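Local coordinates for protein acyl-CoA hydrolase (PDB 1VPM) that binds coenzyme A and probably hydrolyses the thioester of long-chain fatty acyl-CoAs, as a hotdog-fold thioesterase of the acyl coenzyme A hydrolase family, at residues E52-T57 against M100-R105; M59-S64 against P139-Q144; A69-V74 against S122-V127; F91-G96 against K149-T154. All blocks are in the same frame, centred on the assembly; numbering follows the deposited sequence. Where two conformers were deposited one is given.

Contact 1 of 4, residues E52-T57 against M100-R105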
loop_
_atom_site.group_PDB
_atom_site.type_symbol
_atom_site.label_atom_id
_atom_site.label_comp_id
_atom_site.label_asym_id
_atom_site.label_seq_id
_atom_site.Cartn_x
_atom_site.Cartn_y
_atom_site.Cartn_z
ATOM N N GLU A 52 -1.153 1.270 15.926
ATOM C CA GLU A 52 -1.580 2.528 15.304
ATOM C C GLU A 52 -2.485 3.269 16.248
ATOM O O GLU A 52 -2.327 4.492 16.464
ATOM C CB GLU A 52 -2.305 2.238 13.972
ATOM C CG GLU A 52 -2.617 3.428 13.147
ATOM C CD GLU A 52 -3.371 3.089 11.857
ATOM O OE1 GLU A 52 -3.097 2.019 11.244
ATOM O OE2 GLU A 52 -4.234 3.905 11.504
ATOM N N ILE A 53 -3.457 2.557 16.809
ATOM C CA ILE A 53 -4.436 3.224 17.679
ATOM C C ILE A 53 -3.733 3.591 18.992
ATOM O O ILE A 53 -4.011 4.617 19.589
ATOM C CB ILE A 53 -5.732 2.439 17.857
ATOM C CG1 ILE A 53 -6.836 3.334 18.444
ATOM C CG2 ILE A 53 -5.592 1.259 18.623
ATOM C CD1 ILE A 53 -8.194 2.768 18.355
ATOM N N ALA A 54 -2.800 2.785 19.440
ATOM C CA ALA A 54 -2.084 3.126 20.653
ATOM C C ALA A 54 -1.241 4.375 20.529
ATOM O O ALA A 54 -1.147 5.152 21.483
ATOM C CB ALA A 54 -1.257 1.951 21.129
ATOM N N ALA A 55 -0.581 4.531 19.399
ATOM C CA ALA A 55 0.224 5.713 19.080
ATOM C C ALA A 55 -0.669 6.939 19.071
ATOM O O ALA A 55 -0.303 7.966 19.643
ATOM C CB ALA A 55 0.896 5.562 17.765
ATOM N N LEU A 56 -1.825 6.857 18.399
ATOM C CA LEU A 56 -2.754 7.975 18.390
ATOM C C LEU A 56 -3.219 8.372 19.782
ATOM O O LEU A 56 -3.223 9.566 20.138
ATOM C CB LEU A 56 -3.956 7.687 17.465
ATOM C CG LEU A 56 -3.749 7.762 15.952
ATOM C CD1 LEU A 56 -4.855 7.026 15.254
ATOM C CD2 LEU A 56 -3.681 9.221 15.492
ATOM N N THR A 57 -3.593 7.377 20.544
ATOM C CA THR A 57 -4.006 7.561 21.932
ATOM C C THR A 57 -2.943 8.272 22.788
ATOM O O THR A 57 -3.214 9.244 23.527
ATOM C CB THR A 57 -4.403 6.210 22.499
ATOM O OG1 THR A 57 -5.485 5.667 21.676
ATOM C CG2 THR A 57 -4.844 6.316 23.950
HETATM N N MSE A 100 3.440 5.729 29.209
HETATM C CA MSE A 100 2.013 5.583 29.329
HETATM C C MSE A 100 1.647 4.147 29.029
HETATM O O MSE A 100 2.098 3.581 28.027
HETATM C CB MSE A 100 1.351 6.453 28.294
HETATM C CG MSE A 100 1.535 7.916 28.519
HETATM SE SE MSE A 100 1.223 9.003 26.882
HETATM C CE MSE A 100 2.902 8.712 25.912
ATOM N N GLU A 101 0.854 3.539 29.898
ATOM C CA GLU A 101 0.213 2.298 29.537
ATOM C C GLU A 101 -1.046 2.611 28.722
ATOM O O GLU A 101 -1.860 3.473 29.096
ATOM C CB GLU A 101 -0.187 1.503 30.797
ATOM C CG GLU A 101 -0.772 0.161 30.450
ATOM C CD GLU A 101 -1.217 -0.615 31.700
ATOM O OE1 GLU A 101 -2.144 -0.128 32.413
ATOM O OE2 GLU A 101 -0.585 -1.650 31.990
ATOM N N VAL A 102 -1.158 1.930 27.596
ATOM C CA VAL A 102 -2.306 2.045 26.710
ATOM C C VAL A 102 -3.011 0.677 26.627
ATOM O O VAL A 102 -2.384 -0.361 26.376
ATOM C CB VAL A 102 -1.931 2.573 25.320
ATOM C CG1 VAL A 102 -3.161 2.621 24.422
ATOM C CG2 VAL A 102 -1.273 3.945 25.416
ATOM N N TYR A 103 -4.280 0.676 26.970
ATOM C CA TYR A 103 -5.151 -0.496 26.775
ATOM C C TYR A 103 -5.852 -0.373 25.434
ATOM O O TYR A 103 -6.393 0.686 25.080
ATOM C CB TYR A 103 -6.165 -0.576 27.937
ATOM C CG TYR A 103 -7.324 -1.522 27.676
ATOM C CD1 TYR A 103 -7.191 -2.886 27.863
ATOM C CD2 TYR A 103 -8.555 -1.035 27.200
ATOM C CE1 TYR A 103 -8.278 -3.756 27.619
ATOM C CE2 TYR A 103 -9.631 -1.877 26.984
ATOM C CZ TYR A 103 -9.494 -3.220 27.141
ATOM O OH TYR A 103 -10.595 -3.996 26.903
ATOM N N VAL A 104 -5.858 -1.470 24.684
ATOM C CA VAL A 104 -6.551 -1.563 23.428
ATOM C C VAL A 104 -7.453 -2.794 23.425
ATOM O O VAL A 104 -7.012 -3.865 23.700
ATOM C CB VAL A 104 -5.574 -1.607 22.235
ATOM C CG1 VAL A 104 -6.325 -1.681 20.927
ATOM C CG2 VAL A 104 -4.676 -0.365 22.193
ATOM N N ARG A 105 -8.696 -2.608 22.957
ATOM C CA ARG A 105 -9.637 -3.717 22.705
ATOM C C ARG A 105 -9.990 -3.727 21.234
ATOM O O ARG A 105 -10.202 -2.668 20.591
ATOM C CB ARG A 105 -10.871 -3.656 23.579
ATOM C CG ARG A 105 -11.562 -2.328 23.754
ATOM C CD ARG A 105 -12.893 -2.535 24.531
ATOM N NE ARG A 105 -13.342 -1.290 25.143
ATOM C CZ ARG A 105 -13.488 -1.121 26.461
ATOM N NH1 ARG A 105 -13.185 -2.075 27.334
ATOM N NH2 ARG A 105 -13.898 0.045 26.919
#
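Val102 points from the strand toward the helix, and its two methyls take different partners. From CB, CG1 is anti to the backbone N (chi1 178°) and meets Ala54 CB at 3.9 Å; the same methyl touches Thr57 CG2 at 4.1 Å, one helical turn on. CG2 comes up to the carbonyl O of Ala54 at 4.1 Å and also packs on Met126 of the next strand. Two residues along, Val104 presents both methyls to Ile53 CG2, the nearer being CG1 at 3.8 Å. Thr57 can offer its methyl to the strand because OG1 turns back to donate to Ile53 O at 2.8 Å, from the opposite face of that carbonyl to the bond from Thr57 N. The polar atom is thus satisfied inside the helix, and small alanine lets the backbones of Ala54 and Val102 approach to 6.2 Å between CA atoms. Segment 52-57 runs at 135° to segment 100-105; a central helix packed across an antiparallel sheet in this way is characteristic of the hotdog fold.

Contact 2 of 4, residues M59-S64 against P139-Q144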
loop_
_atom_site.group_PDB
_atom_site.type_symbol
_atom_site.label_atom_id
_atom_site.label_comp_id
_atom_site.label_asym_id
_atom_site.label_seq_id
_atom_site.Cartn_x
_atom_site.Cartn_y
_atom_site.Cartn_z
HETATM N N MSE A 59 -0.303 9.956 21.720
HETATM C CA MSE A 59 -0.023 11.295 21.194
HETATM C C MSE A 59 -1.059 12.312 21.696
HETATM O O MSE A 59 -0.721 13.456 22.046
HETATM C CB MSE A 59 0.062 11.287 19.675
HETATM C CG MSE A 59 1.287 10.529 19.221
HETATM SE SE MSE A 59 1.152 10.373 17.224
HETATM C CE MSE A 59 1.562 12.147 16.878
ATOM N N LYS A 60 -2.301 11.890 21.763
ATOM C CA LYS A 60 -3.365 12.745 22.299
ATOM C C LYS A 60 -3.190 13.050 23.763
ATOM O O LYS A 60 -3.503 14.176 24.209
ATOM C CB LYS A 60 -4.756 12.123 22.081
ATOM C CG LYS A 60 -5.232 12.292 20.711
ATOM C CD LYS A 60 -6.343 11.326 20.290
ATOM C CE LYS A 60 -7.691 11.593 20.811
ATOM N NZ LYS A 60 -8.668 10.862 19.922
ATOM N N HIS A 61 -2.723 12.063 24.528
ATOM C CA HIS A 61 -2.531 12.287 25.969
ATOM C C HIS A 61 -1.361 13.207 26.248
ATOM O O HIS A 61 -1.465 14.081 27.106
ATOM C CB HIS A 61 -2.342 10.974 26.709
ATOM C CG HIS A 61 -2.223 11.149 28.176
ATOM N ND1 HIS A 61 -3.305 11.437 28.975
ATOM C CD2 HIS A 61 -1.137 11.090 28.983
ATOM C CE1 HIS A 61 -2.875 11.563 30.222
ATOM N NE2 HIS A 61 -1.572 11.337 30.260
ATOM N N ALA A 62 -0.270 13.019 25.517
ATOM C CA ALA A 62 1.013 13.690 25.778
ATOM C C ALA A 62 1.309 14.880 24.915
ATOM O O ALA A 62 2.291 15.588 25.151
ATOM C CB ALA A 62 2.104 12.703 25.634
ATOM N N ASN A 63 0.502 15.071 23.869
ATOM C CA ASN A 63 0.754 16.090 22.863
ATOM C C ASN A 63 2.220 16.090 22.379
ATOM O O ASN A 63 2.902 17.113 22.354
ATOM C CB ASN A 63 0.302 17.461 23.375
ATOM C CG ASN A 63 -1.203 17.530 23.641
ATOM O OD1 ASN A 63 -1.643 17.423 24.781
ATOM N ND2 ASN A 63 -1.990 17.655 22.581
ATOM N N SER A 64 2.676 14.909 21.955
ATOM C CA SER A 64 4.077 14.654 21.646
ATOM C C SER A 64 4.180 13.564 20.635
ATOM O O SER A 64 3.304 12.719 20.547
ATOM C CB SER A 64 4.866 14.165 22.884
ATOM O OG SER A 64 4.835 15.111 23.936
ATOM N N PRO A 139 1.861 13.962 31.296
ATOM C CA PRO A 139 0.914 14.225 32.367
ATOM C C PRO A 139 0.311 12.914 32.926
ATOM O O PRO A 139 0.330 11.849 32.286
ATOM C CB PRO A 139 -0.140 15.094 31.681
ATOM C CG PRO A 139 -0.002 14.852 30.231
ATOM C CD PRO A 139 1.332 14.311 29.966
ATOM N N GLN A 140 -0.218 12.985 34.123
ATOM C CA GLN A 140 -0.982 11.847 34.643
ATOM C C GLN A 140 -2.347 11.734 34.005
ATOM O O GLN A 140 -2.824 12.650 33.373
ATOM C CB GLN A 140 -1.133 11.978 36.137
ATOM C CG GLN A 140 0.150 11.848 36.863
ATOM C CD GLN A 140 -0.052 11.864 38.377
ATOM O OE1 GLN A 140 -1.165 12.073 38.877
ATOM N NE2 GLN A 140 1.037 11.668 39.107
ATOM N N VAL A 141 -2.964 10.579 34.176
ATOM C CA VAL A 141 -4.314 10.310 33.725
ATOM C C VAL A 141 -5.251 10.204 34.951
ATOM O O VAL A 141 -4.821 9.808 36.057
ATOM C CB VAL A 141 -4.329 9.036 32.841
ATOM C CG1 VAL A 141 -4.186 7.765 33.676
ATOM C CG2 VAL A 141 -5.537 9.020 31.981
ATOM N N GLU A 142 -6.488 10.663 34.766
ATOM C CA GLU A 142 -7.536 10.668 35.805
ATOM C C GLU A 142 -8.581 9.628 35.429
ATOM O O GLU A 142 -9.347 9.876 34.539
ATOM C CB GLU A 142 -8.200 12.034 35.932
ATOM C CG GLU A 142 -9.339 12.006 36.982
ATOM C CD GLU A 142 -10.213 13.271 37.014
ATOM O OE1 GLU A 142 -9.781 14.347 36.522
ATOM O OE2 GLU A 142 -11.340 13.156 37.547
ATOM N N PRO A 143 -8.614 8.456 36.080
ATOM C CA PRO A 143 -9.663 7.451 35.728
ATOM C C PRO A 143 -11.041 7.912 36.181
ATOM O O PRO A 143 -11.142 8.573 37.201
ATOM C CB PRO A 143 -9.233 6.202 36.484
ATOM C CG PRO A 143 -8.366 6.663 37.580
ATOM C CD PRO A 143 -7.721 7.969 37.143
ATOM N N GLN A 144 -12.077 7.638 35.407
ATOM C CA GLN A 144 -13.409 8.092 35.786
ATOM C C GLN A 144 -14.446 6.986 35.833
ATOM O O GLN A 144 -15.178 6.899 36.838
ATOM C CB GLN A 144 -13.859 9.182 34.858
ATOM C CG GLN A 144 -12.957 10.427 34.958
ATOM C CD GLN A 144 -13.432 11.606 34.134
ATOM O OE1 GLN A 144 -13.492 12.749 34.670
ATOM N NE2 GLN A 144 -13.742 11.384 32.844
#
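His61 carries this contact, reaching from the last turn of helix 43-62 to the chain around strand 140-142. Its CG stands trans to the backbone N (chi1 -177°), which sends the ring out toward Pro139. NE2 donates to Pro139 O at 2.8 Å with an N-H...O angle of 160°; the oxygen lies at the ring's edge, near its plane, while the donor sits well above the carbonyl plane. Next to it on the rim, CE1 comes within 3.3 Å of Gln140 O. Val141 packs against the same carbon, its CB 3.9 Å from His61 CE1. The proline ring also leans on the helix: its CG touches His61 O at 3.5 Å. With an alanine at His61, Pro139 O would probably be left without this donor and a gap would open beside Val141. Ala62 follows with a lighter touch, CA to Pro139 CD at 4.2 Å, and after it the helix ends. Strand 140-142 pairs in parallel with strand 16-18, so the arrangement fastens the end of the central hotdog helix to a small two-stranded sheet beside the main one.

Contact 3 of 4, residues A69-V74 against S122-V127. With COA (coenzyme A), chain D.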
loop_
_atom_site.group_PDB
_atom_site.type_symbol
_atom_site.label_atom_id
_atom_site.label_comp_id
_atom_site.label_asym_id
_atom_site.label_seq_id
_atom_site.Cartn_x
_atom_site.Cartn_y
_atom_site.Cartn_z
ATOM N N ALA A 69 7.492 1.313 23.348
ATOM C CA ALA A 69 8.516 0.617 24.110
ATOM C C ALA A 69 8.343 -0.893 24.163
ATOM O O ALA A 69 9.316 -1.668 24.113
ATOM C CB ALA A 69 8.537 1.138 25.536
ATOM N N SER A 70 7.099 -1.288 24.308
ATOM C CA SER A 70 6.692 -2.697 24.388
ATOM C C SER A 70 5.187 -2.900 24.179
ATOM O O SER A 70 4.378 -1.976 24.226
ATOM C CB SER A 70 7.160 -3.322 25.720
ATOM O OG SER A 70 6.420 -2.783 26.764
ATOM N N ILE A 71 4.835 -4.141 23.868
ATOM C CA ILE A 71 3.492 -4.653 23.894
ATOM C C ILE A 71 3.488 -5.928 24.763
ATOM O O ILE A 71 4.428 -6.704 24.743
ATOM C CB ILE A 71 2.930 -4.857 22.418
ATOM C CG1 ILE A 71 1.467 -5.262 22.484
ATOM C CG2 ILE A 71 3.723 -5.892 21.646
ATOM C CD1 ILE A 71 0.742 -5.253 21.138
ATOM N N ASP A 72 2.471 -6.092 25.601
ATOM C CA ASP A 72 2.344 -7.311 26.384
ATOM C C ASP A 72 1.842 -8.407 25.438
ATOM O O ASP A 72 1.510 -8.150 24.266
ATOM C CB ASP A 72 1.355 -7.096 27.539
ATOM C CG ASP A 72 1.872 -6.138 28.573
ATOM O OD1 ASP A 72 3.043 -5.657 28.484
ATOM O OD2 ASP A 72 1.065 -5.918 29.517
ATOM N N SER A 73 1.702 -9.610 25.975
ATOM C CA SER A 73 1.226 -10.713 25.145
ATOM C C SER A 73 -0.159 -10.399 24.542
ATOM O O SER A 73 -0.986 -9.644 25.122
ATOM C CB SER A 73 1.219 -12.012 25.956
ATOM O OG SER A 73 0.293 -11.929 27.000
ATOM N N VAL A 74 -0.460 -10.946 23.369
ATOM C CA VAL A 74 -1.738 -10.737 22.674
ATOM C C VAL A 74 -2.280 -12.130 22.319
ATOM O O VAL A 74 -1.638 -12.871 21.575
ATOM C CB VAL A 74 -1.613 -9.949 21.383
ATOM C CG1 VAL A 74 -2.959 -9.836 20.728
ATOM C CG2 VAL A 74 -1.063 -8.564 21.630
ATOM N N SER A 122 -5.191 -5.905 24.644
ATOM C CA SER A 122 -3.778 -5.836 24.884
ATOM C C SER A 122 -3.422 -4.556 25.657
ATOM O O SER A 122 -4.194 -3.643 25.743
ATOM C CB SER A 122 -3.098 -5.971 23.506
ATOM O OG SER A 122 -2.409 -4.837 23.076
ATOM N N PHE A 123 -2.291 -4.596 26.333
ATOM C CA PHE A 123 -1.640 -3.391 26.884
ATOM C C PHE A 123 -0.310 -3.126 26.184
ATOM O O PHE A 123 0.427 -4.072 25.845
ATOM C CB PHE A 123 -1.303 -3.577 28.348
ATOM C CG PHE A 123 -2.500 -3.741 29.239
ATOM C CD1 PHE A 123 -3.230 -2.620 29.650
ATOM C CD2 PHE A 123 -2.842 -4.973 29.740
ATOM C CE1 PHE A 123 -4.343 -2.763 30.510
ATOM C CE2 PHE A 123 -3.925 -5.099 30.564
ATOM C CZ PHE A 123 -4.675 -3.985 30.953
ATOM N N LEU A 124 -0.071 -1.853 25.856
ATOM C CA LEU A 124 1.178 -1.419 25.356
ATOM C C LEU A 124 1.807 -0.361 26.253
ATOM O O LEU A 124 1.123 0.305 27.054
ATOM C CB LEU A 124 0.988 -0.817 23.975
ATOM C CG LEU A 124 0.484 -1.724 22.862
ATOM C CD1 LEU A 124 -1.028 -1.792 22.895
ATOM C CD2 LEU A 124 0.939 -1.228 21.453
ATOM N N THR A 125 3.103 -0.209 26.109
ATOM C CA THR A 125 3.814 0.857 26.810
ATOM C C THR A 125 4.349 1.803 25.747
ATOM O O THR A 125 5.243 1.432 24.932
ATOM C CB THR A 125 4.941 0.319 27.689
ATOM O OG1 THR A 125 4.415 -0.532 28.733
ATOM C CG2 THR A 125 5.662 1.487 28.367
HETATM N N MSE A 126 3.868 3.053 25.802
HETATM C CA MSE A 126 4.258 4.086 24.870
HETATM C C MSE A 126 5.098 5.106 25.616
HETATM O O MSE A 126 4.801 5.394 26.753
HETATM C CB MSE A 126 3.012 4.784 24.303
HETATM C CG MSE A 126 1.940 3.877 23.710
HETATM SE SE MSE A 126 2.696 2.691 22.254
HETATM C CE MSE A 126 3.084 4.108 21.057
ATOM N N VAL A 127 6.102 5.666 24.956
ATOM C CA VAL A 127 6.996 6.650 25.562
ATOM C C VAL A 127 6.931 7.909 24.764
ATOM O O VAL A 127 7.111 7.861 23.572
ATOM C CB VAL A 127 8.448 6.109 25.685
ATOM C CG1 VAL A 127 9.363 7.175 26.236
ATOM C CG2 VAL A 127 8.456 4.911 26.615
HETATM N N1A COA D . 8.516 -2.056 28.429
HETATM C C2A COA D . 7.810 -1.181 29.203
HETATM N N3A COA D . 8.400 0.039 29.579
HETATM C C4A COA D . 9.661 0.345 29.158
HETATM C C5A COA D . 10.397 -0.557 28.370
HETATM C C6A COA D . 9.825 -1.779 28.003
HETATM N N6A COA D . 10.580 -2.699 27.376
HETATM N N7A COA D . 11.624 0.002 28.128
HETATM C C8A COA D . 11.669 1.222 28.735
HETATM N N9A COA D . 10.472 1.435 29.373
HETATM C C1B COA D . 10.041 2.681 29.976
HETATM C C2B COA D . 10.872 2.982 31.203
HETATM O O2B COA D . 10.431 2.225 32.299
HETATM C C3B COA D . 10.641 4.477 31.350
HETATM O O3B COA D . 9.486 4.618 32.159
HETATM P P3B COA D . 9.187 5.881 33.088
HETATM O O7A COA D . 9.687 5.582 34.443
HETATM O O8A COA D . 7.749 6.186 33.209
HETATM O O9A COA D . 9.814 7.071 32.420
HETATM C C4B COA D . 10.477 4.944 29.897
HETATM O O4B COA D . 10.357 3.750 29.121
HETATM C C5B COA D . 11.674 5.728 29.349
HETATM O O5B COA D . 12.835 4.911 29.484
HETATM P P1A COA D . 14.253 5.434 30.116
HETATM O O1A COA D . 14.867 4.308 30.922
HETATM O O2A COA D . 14.082 6.729 30.883
HETATM O O3A COA D . 15.181 5.812 28.852
HETATM P P2A COA D . 15.653 4.854 27.635
HETATM O O4A COA D . 16.081 3.502 28.185
HETATM O O5A COA D . 16.713 5.633 26.874
HETATM O O6A COA D . 14.365 4.691 26.654
HETATM C CBP COA D . 13.079 3.312 25.185
HETATM C CCP COA D . 13.588 3.505 26.613
HETATM C CDP COA D . 11.887 2.349 25.187
HETATM C CEP COA D . 12.614 4.698 24.688
HETATM C CAP COA D . 14.234 2.756 24.302
HETATM O OAP COA D . 14.801 1.528 24.743
HETATM C C9P COA D . 13.774 2.643 22.861
HETATM O O9P COA D . 13.799 3.828 22.098
HETATM N N8P COA D . 13.341 1.482 22.346
HETATM C C7P COA D . 12.919 1.502 20.959
HETATM C C6P COA D . 11.508 2.079 20.809
HETATM C C5P COA D . 11.054 2.011 19.365
HETATM O O5P COA D . 11.669 2.685 18.513
HETATM N N4P COA D . 10.024 1.211 19.072
HETATM C C3P COA D . 9.487 1.138 17.740
HETATM C C2P COA D . 9.904 -0.054 16.878
HETATM S S1P COA D . 11.657 -0.623 16.831
HETATM O O HOH W 1 3.695 -3.117 27.360
#
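Ser70 and Thr125 face each other across two antiparallel strands, and the adenine of coenzyme A lies against both. Ser70 OG is 2.8 Å from N1A of the ligand. In Thr125 a chi1 of -63° sets OG1 beside the backbone N and CG2 anti to it, bringing this methyl within 3.3 Å of N3A. Val127 CG2 meets the ribose oxygen O4B, and Ala69 CB the pantetheine methyl CDP. Next comes a water gripped by three side chains: Ser70 OG, Thr125 OG1, and Asp72 OD1, to which it donates at 2.9 Å. Asp72 is itself held by salt bridges to Arg162 and Arg165, which probably keep its carboxylate charged and fix its rotation; its OD2 also packs on Phe123 CB.

The backbone sets these groups in place. Thr125 O takes Ala69 N at 2.8 Å and, more weakly, Ser70 N, a classic beta bulge, while Thr125 N donates back to Ser70 O at 2.9 Å. Further on, Asp72 N gives a nearly straight bond to Phe123 O (177°). Ile71 and Leu124 form the non-hydrogen-bonded pair on the other face, side by side, with Ile71 CG1 3.7 Å from Leu124 CG. Strand 65-75 continues the sheet into a third subunit, whose Asp75 and Phe76 also bond the ligand: a coenzyme A site at a subunit interface of a hotdog assembly.

Contact 4 of 4, residues F91-G96 against K149-T154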
loop_
_atom_site.group_PDB
_atom_site.type_symbol
_atom_site.label_atom_id
_atom_site.label_comp_id
_atom_site.label_asym_id
_atom_site.label_seq_id
_atom_site.Cartn_x
_atom_site.Cartn_y
_atom_site.Cartn_z
ATOM N N PHE A 91 -7.237 3.572 25.092
ATOM C CA PHE A 91 -7.073 4.684 26.031
ATOM C C PHE A 91 -5.937 4.467 26.991
ATOM O O PHE A 91 -5.542 3.339 27.274
ATOM C CB PHE A 91 -8.381 4.972 26.769
ATOM C CG PHE A 91 -9.040 3.780 27.360
ATOM C CD1 PHE A 91 -9.980 3.052 26.639
ATOM C CD2 PHE A 91 -8.806 3.437 28.673
ATOM C CE1 PHE A 91 -10.636 1.991 27.222
ATOM C CE2 PHE A 91 -9.467 2.379 29.256
ATOM C CZ PHE A 91 -10.398 1.671 28.525
ATOM N N VAL A 92 -5.392 5.588 27.458
ATOM C CA VAL A 92 -4.326 5.584 28.448
ATOM C C VAL A 92 -4.961 5.188 29.765
ATOM O O VAL A 92 -5.942 5.794 30.196
ATOM C CB VAL A 92 -3.635 6.979 28.546
ATOM C CG1 VAL A 92 -2.654 6.999 29.679
ATOM C CG2 VAL A 92 -2.945 7.305 27.285
ATOM N N THR A 93 -4.347 4.213 30.447
ATOM C CA THR A 93 -4.873 3.676 31.682
ATOM C C THR A 93 -4.052 4.097 32.878
ATOM O O THR A 93 -4.578 4.121 33.981
ATOM C CB THR A 93 -4.856 2.141 31.684
ATOM O OG1 THR A 93 -3.585 1.663 31.284
ATOM C CG2 THR A 93 -5.859 1.637 30.739
ATOM N N HIS A 94 -2.801 4.477 32.656
ATOM C CA HIS A 94 -1.840 4.778 33.764
ATOM C C HIS A 94 -0.572 5.345 33.151
ATOM O O HIS A 94 -0.270 5.098 32.014
ATOM C CB HIS A 94 -1.480 3.508 34.571
ATOM C CG HIS A 94 -0.780 3.754 35.884
ATOM N ND1 HIS A 94 0.568 3.518 36.067
ATOM C CD2 HIS A 94 -1.267 4.097 37.103
ATOM C CE1 HIS A 94 0.889 3.760 37.326
ATOM N NE2 HIS A 94 -0.199 4.116 37.981
ATOM N N THR A 95 0.186 6.094 33.931
ATOM C CA THR A 95 1.403 6.710 33.427
ATOM C C THR A 95 2.540 6.564 34.429
ATOM O O THR A 95 2.309 6.441 35.621
ATOM C CB THR A 95 1.221 8.223 33.132
ATOM O OG1 THR A 95 1.033 8.974 34.346
ATOM C CG2 THR A 95 0.105 8.471 32.128
ATOM N N GLY A 96 3.750 6.638 33.916
ATOM C CA GLY A 96 4.961 6.802 34.743
ATOM C C GLY A 96 5.477 8.202 34.473
ATOM O O GLY A 96 4.700 9.105 34.218
ATOM N N LYS A 149 -10.901 2.973 36.669
ATOM C CA LYS A 149 -10.326 2.959 38.003
ATOM C C LYS A 149 -9.692 1.613 38.260
ATOM O O LYS A 149 -8.599 1.525 38.843
ATOM C CB LYS A 149 -11.392 3.232 39.041
ATOM C CG LYS A 149 -11.897 4.673 38.985
ATOM C CD LYS A 149 -13.024 4.813 39.971
ATOM C CE LYS A 149 -13.925 5.957 39.781
ATOM N NZ LYS A 149 -14.987 5.764 40.883
ATOM N N ARG A 150 -10.374 0.535 37.846
ATOM C CA ARG A 150 -9.824 -0.806 38.062
ATOM C C ARG A 150 -8.487 -0.990 37.289
ATOM O O ARG A 150 -7.520 -1.511 37.842
ATOM C CB ARG A 150 -10.852 -1.886 37.706
ATOM C CG ARG A 150 -10.278 -3.265 37.529
ATOM C CD ARG A 150 -11.326 -4.332 37.356
ATOM N NE ARG A 150 -12.161 -4.118 36.188
ATOM C CZ ARG A 150 -11.852 -4.540 34.963
ATOM N NH1 ARG A 150 -10.744 -5.262 34.722
ATOM N NH2 ARG A 150 -12.690 -4.311 33.988
ATOM N N LEU A 151 -8.431 -0.551 36.040
ATOM C CA LEU A 151 -7.220 -0.658 35.237
ATOM C C LEU A 151 -6.096 0.197 35.835
ATOM O O LEU A 151 -4.947 -0.221 35.827
ATOM C CB LEU A 151 -7.484 -0.345 33.793
ATOM C CG LEU A 151 -8.418 -1.331 33.080
ATOM C CD1 LEU A 151 -8.638 -0.993 31.607
ATOM C CD2 LEU A 151 -7.942 -2.759 33.215
ATOM N N TYR A 152 -6.417 1.399 36.297
ATOM C CA TYR A 152 -5.443 2.257 36.977
ATOM C C TYR A 152 -4.892 1.577 38.246
ATOM O O TYR A 152 -3.685 1.575 38.486
ATOM C CB TYR A 152 -6.075 3.638 37.196
ATOM C CG TYR A 152 -5.186 4.688 37.813
ATOM C CD1 TYR A 152 -5.000 4.722 39.160
ATOM C CD2 TYR A 152 -4.561 5.654 37.037
ATOM C CE1 TYR A 152 -4.212 5.679 39.743
ATOM C CE2 TYR A 152 -3.774 6.640 37.613
ATOM C CZ TYR A 152 -3.605 6.622 38.974
ATOM O OH TYR A 152 -2.843 7.561 39.577
ATOM N N GLU A 153 -5.767 1.000 39.054
ATOM C CA GLU A 153 -5.377 0.364 40.308
ATOM C C GLU A 153 -4.413 -0.803 40.070
ATOM O O GLU A 153 -3.505 -1.069 40.918
ATOM C CB GLU A 153 -6.600 -0.179 41.052
ATOM C CG GLU A 153 -7.446 0.879 41.754
ATOM N N THR A 154 -4.600 -1.505 38.962
ATOM C CA THR A 154 -3.868 -2.727 38.654
ATOM C C THR A 154 -2.646 -2.504 37.773
ATOM O O THR A 154 -1.901 -3.447 37.536
ATOM C CB THR A 154 -4.792 -3.809 38.021
ATOM O OG1 THR A 154 -5.512 -3.260 36.902
ATOM C CG2 THR A 154 -5.759 -4.339 39.117
#
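His94 and Tyr152 make the aromatic part of this contact, a T-shaped pair in which the imidazole edge points at the phenol face. The centroids are 4.8 Å apart and the planes are inclined at 66°; His94 CD2 stands over the rim of the tyrosine ring, 3.6 Å from CE2. The tyrosine ring gets there because CG is trans to the backbone N (chi1 -176°), which lays it alongside the strand. Its own edge meets the backbone as well: CD2 lies 3.4 Å from Thr93 O, near the ring plane. Putting an alanine in place of Tyr152 would probably strip His94 of its ring partner, set its imidazole freer to turn, and uncover Thr93 O.

Apolar contacts come from Leu151, whose CD1 touches Thr93 CG2 at 3.9 Å and Phe91 CE2 at 4.2 Å. Thr93 can show its methyl to the leucine while OG1 bonds Glu101 of the neighbouring strand.

Segment 149-154, from helix 146-166, runs at 37° to segment 91-95 of strand 85-95, their axes 7.0 Å apart at closest approach. Helix 43-62 packs on the same strand through Val92 and Thr95, whereas Phe91 meets Tyr103 of strand 99-109, and the turn after Thr95 brings Gly96 to coenzyme A.

Contacts 1, 3 and 4 are buried, 1 and 3 nearest the chain's centre; contact 2 is only partly buried. Contact 1 packs helix 43-62 on strand 99-109 through aliphatic side chains, and contact 3 joins strand 116-129 to strand 65-75 by backbone bonds and lines the ligand pocket with both hydroxyl and apolar groups. The two meet where Val102 O takes Leu124 N. Contact 2 rests on one histidine bond; it uses the same helix as contact 1, and Met100 packs on His61 between them. Contact 4 brings the C-terminal helix to strand 85-95 by rings and leucine, and is tied to contact 1 by Glu101 N and His94 O. Contacts 2 and 4 touch through Pro143 and Lys149.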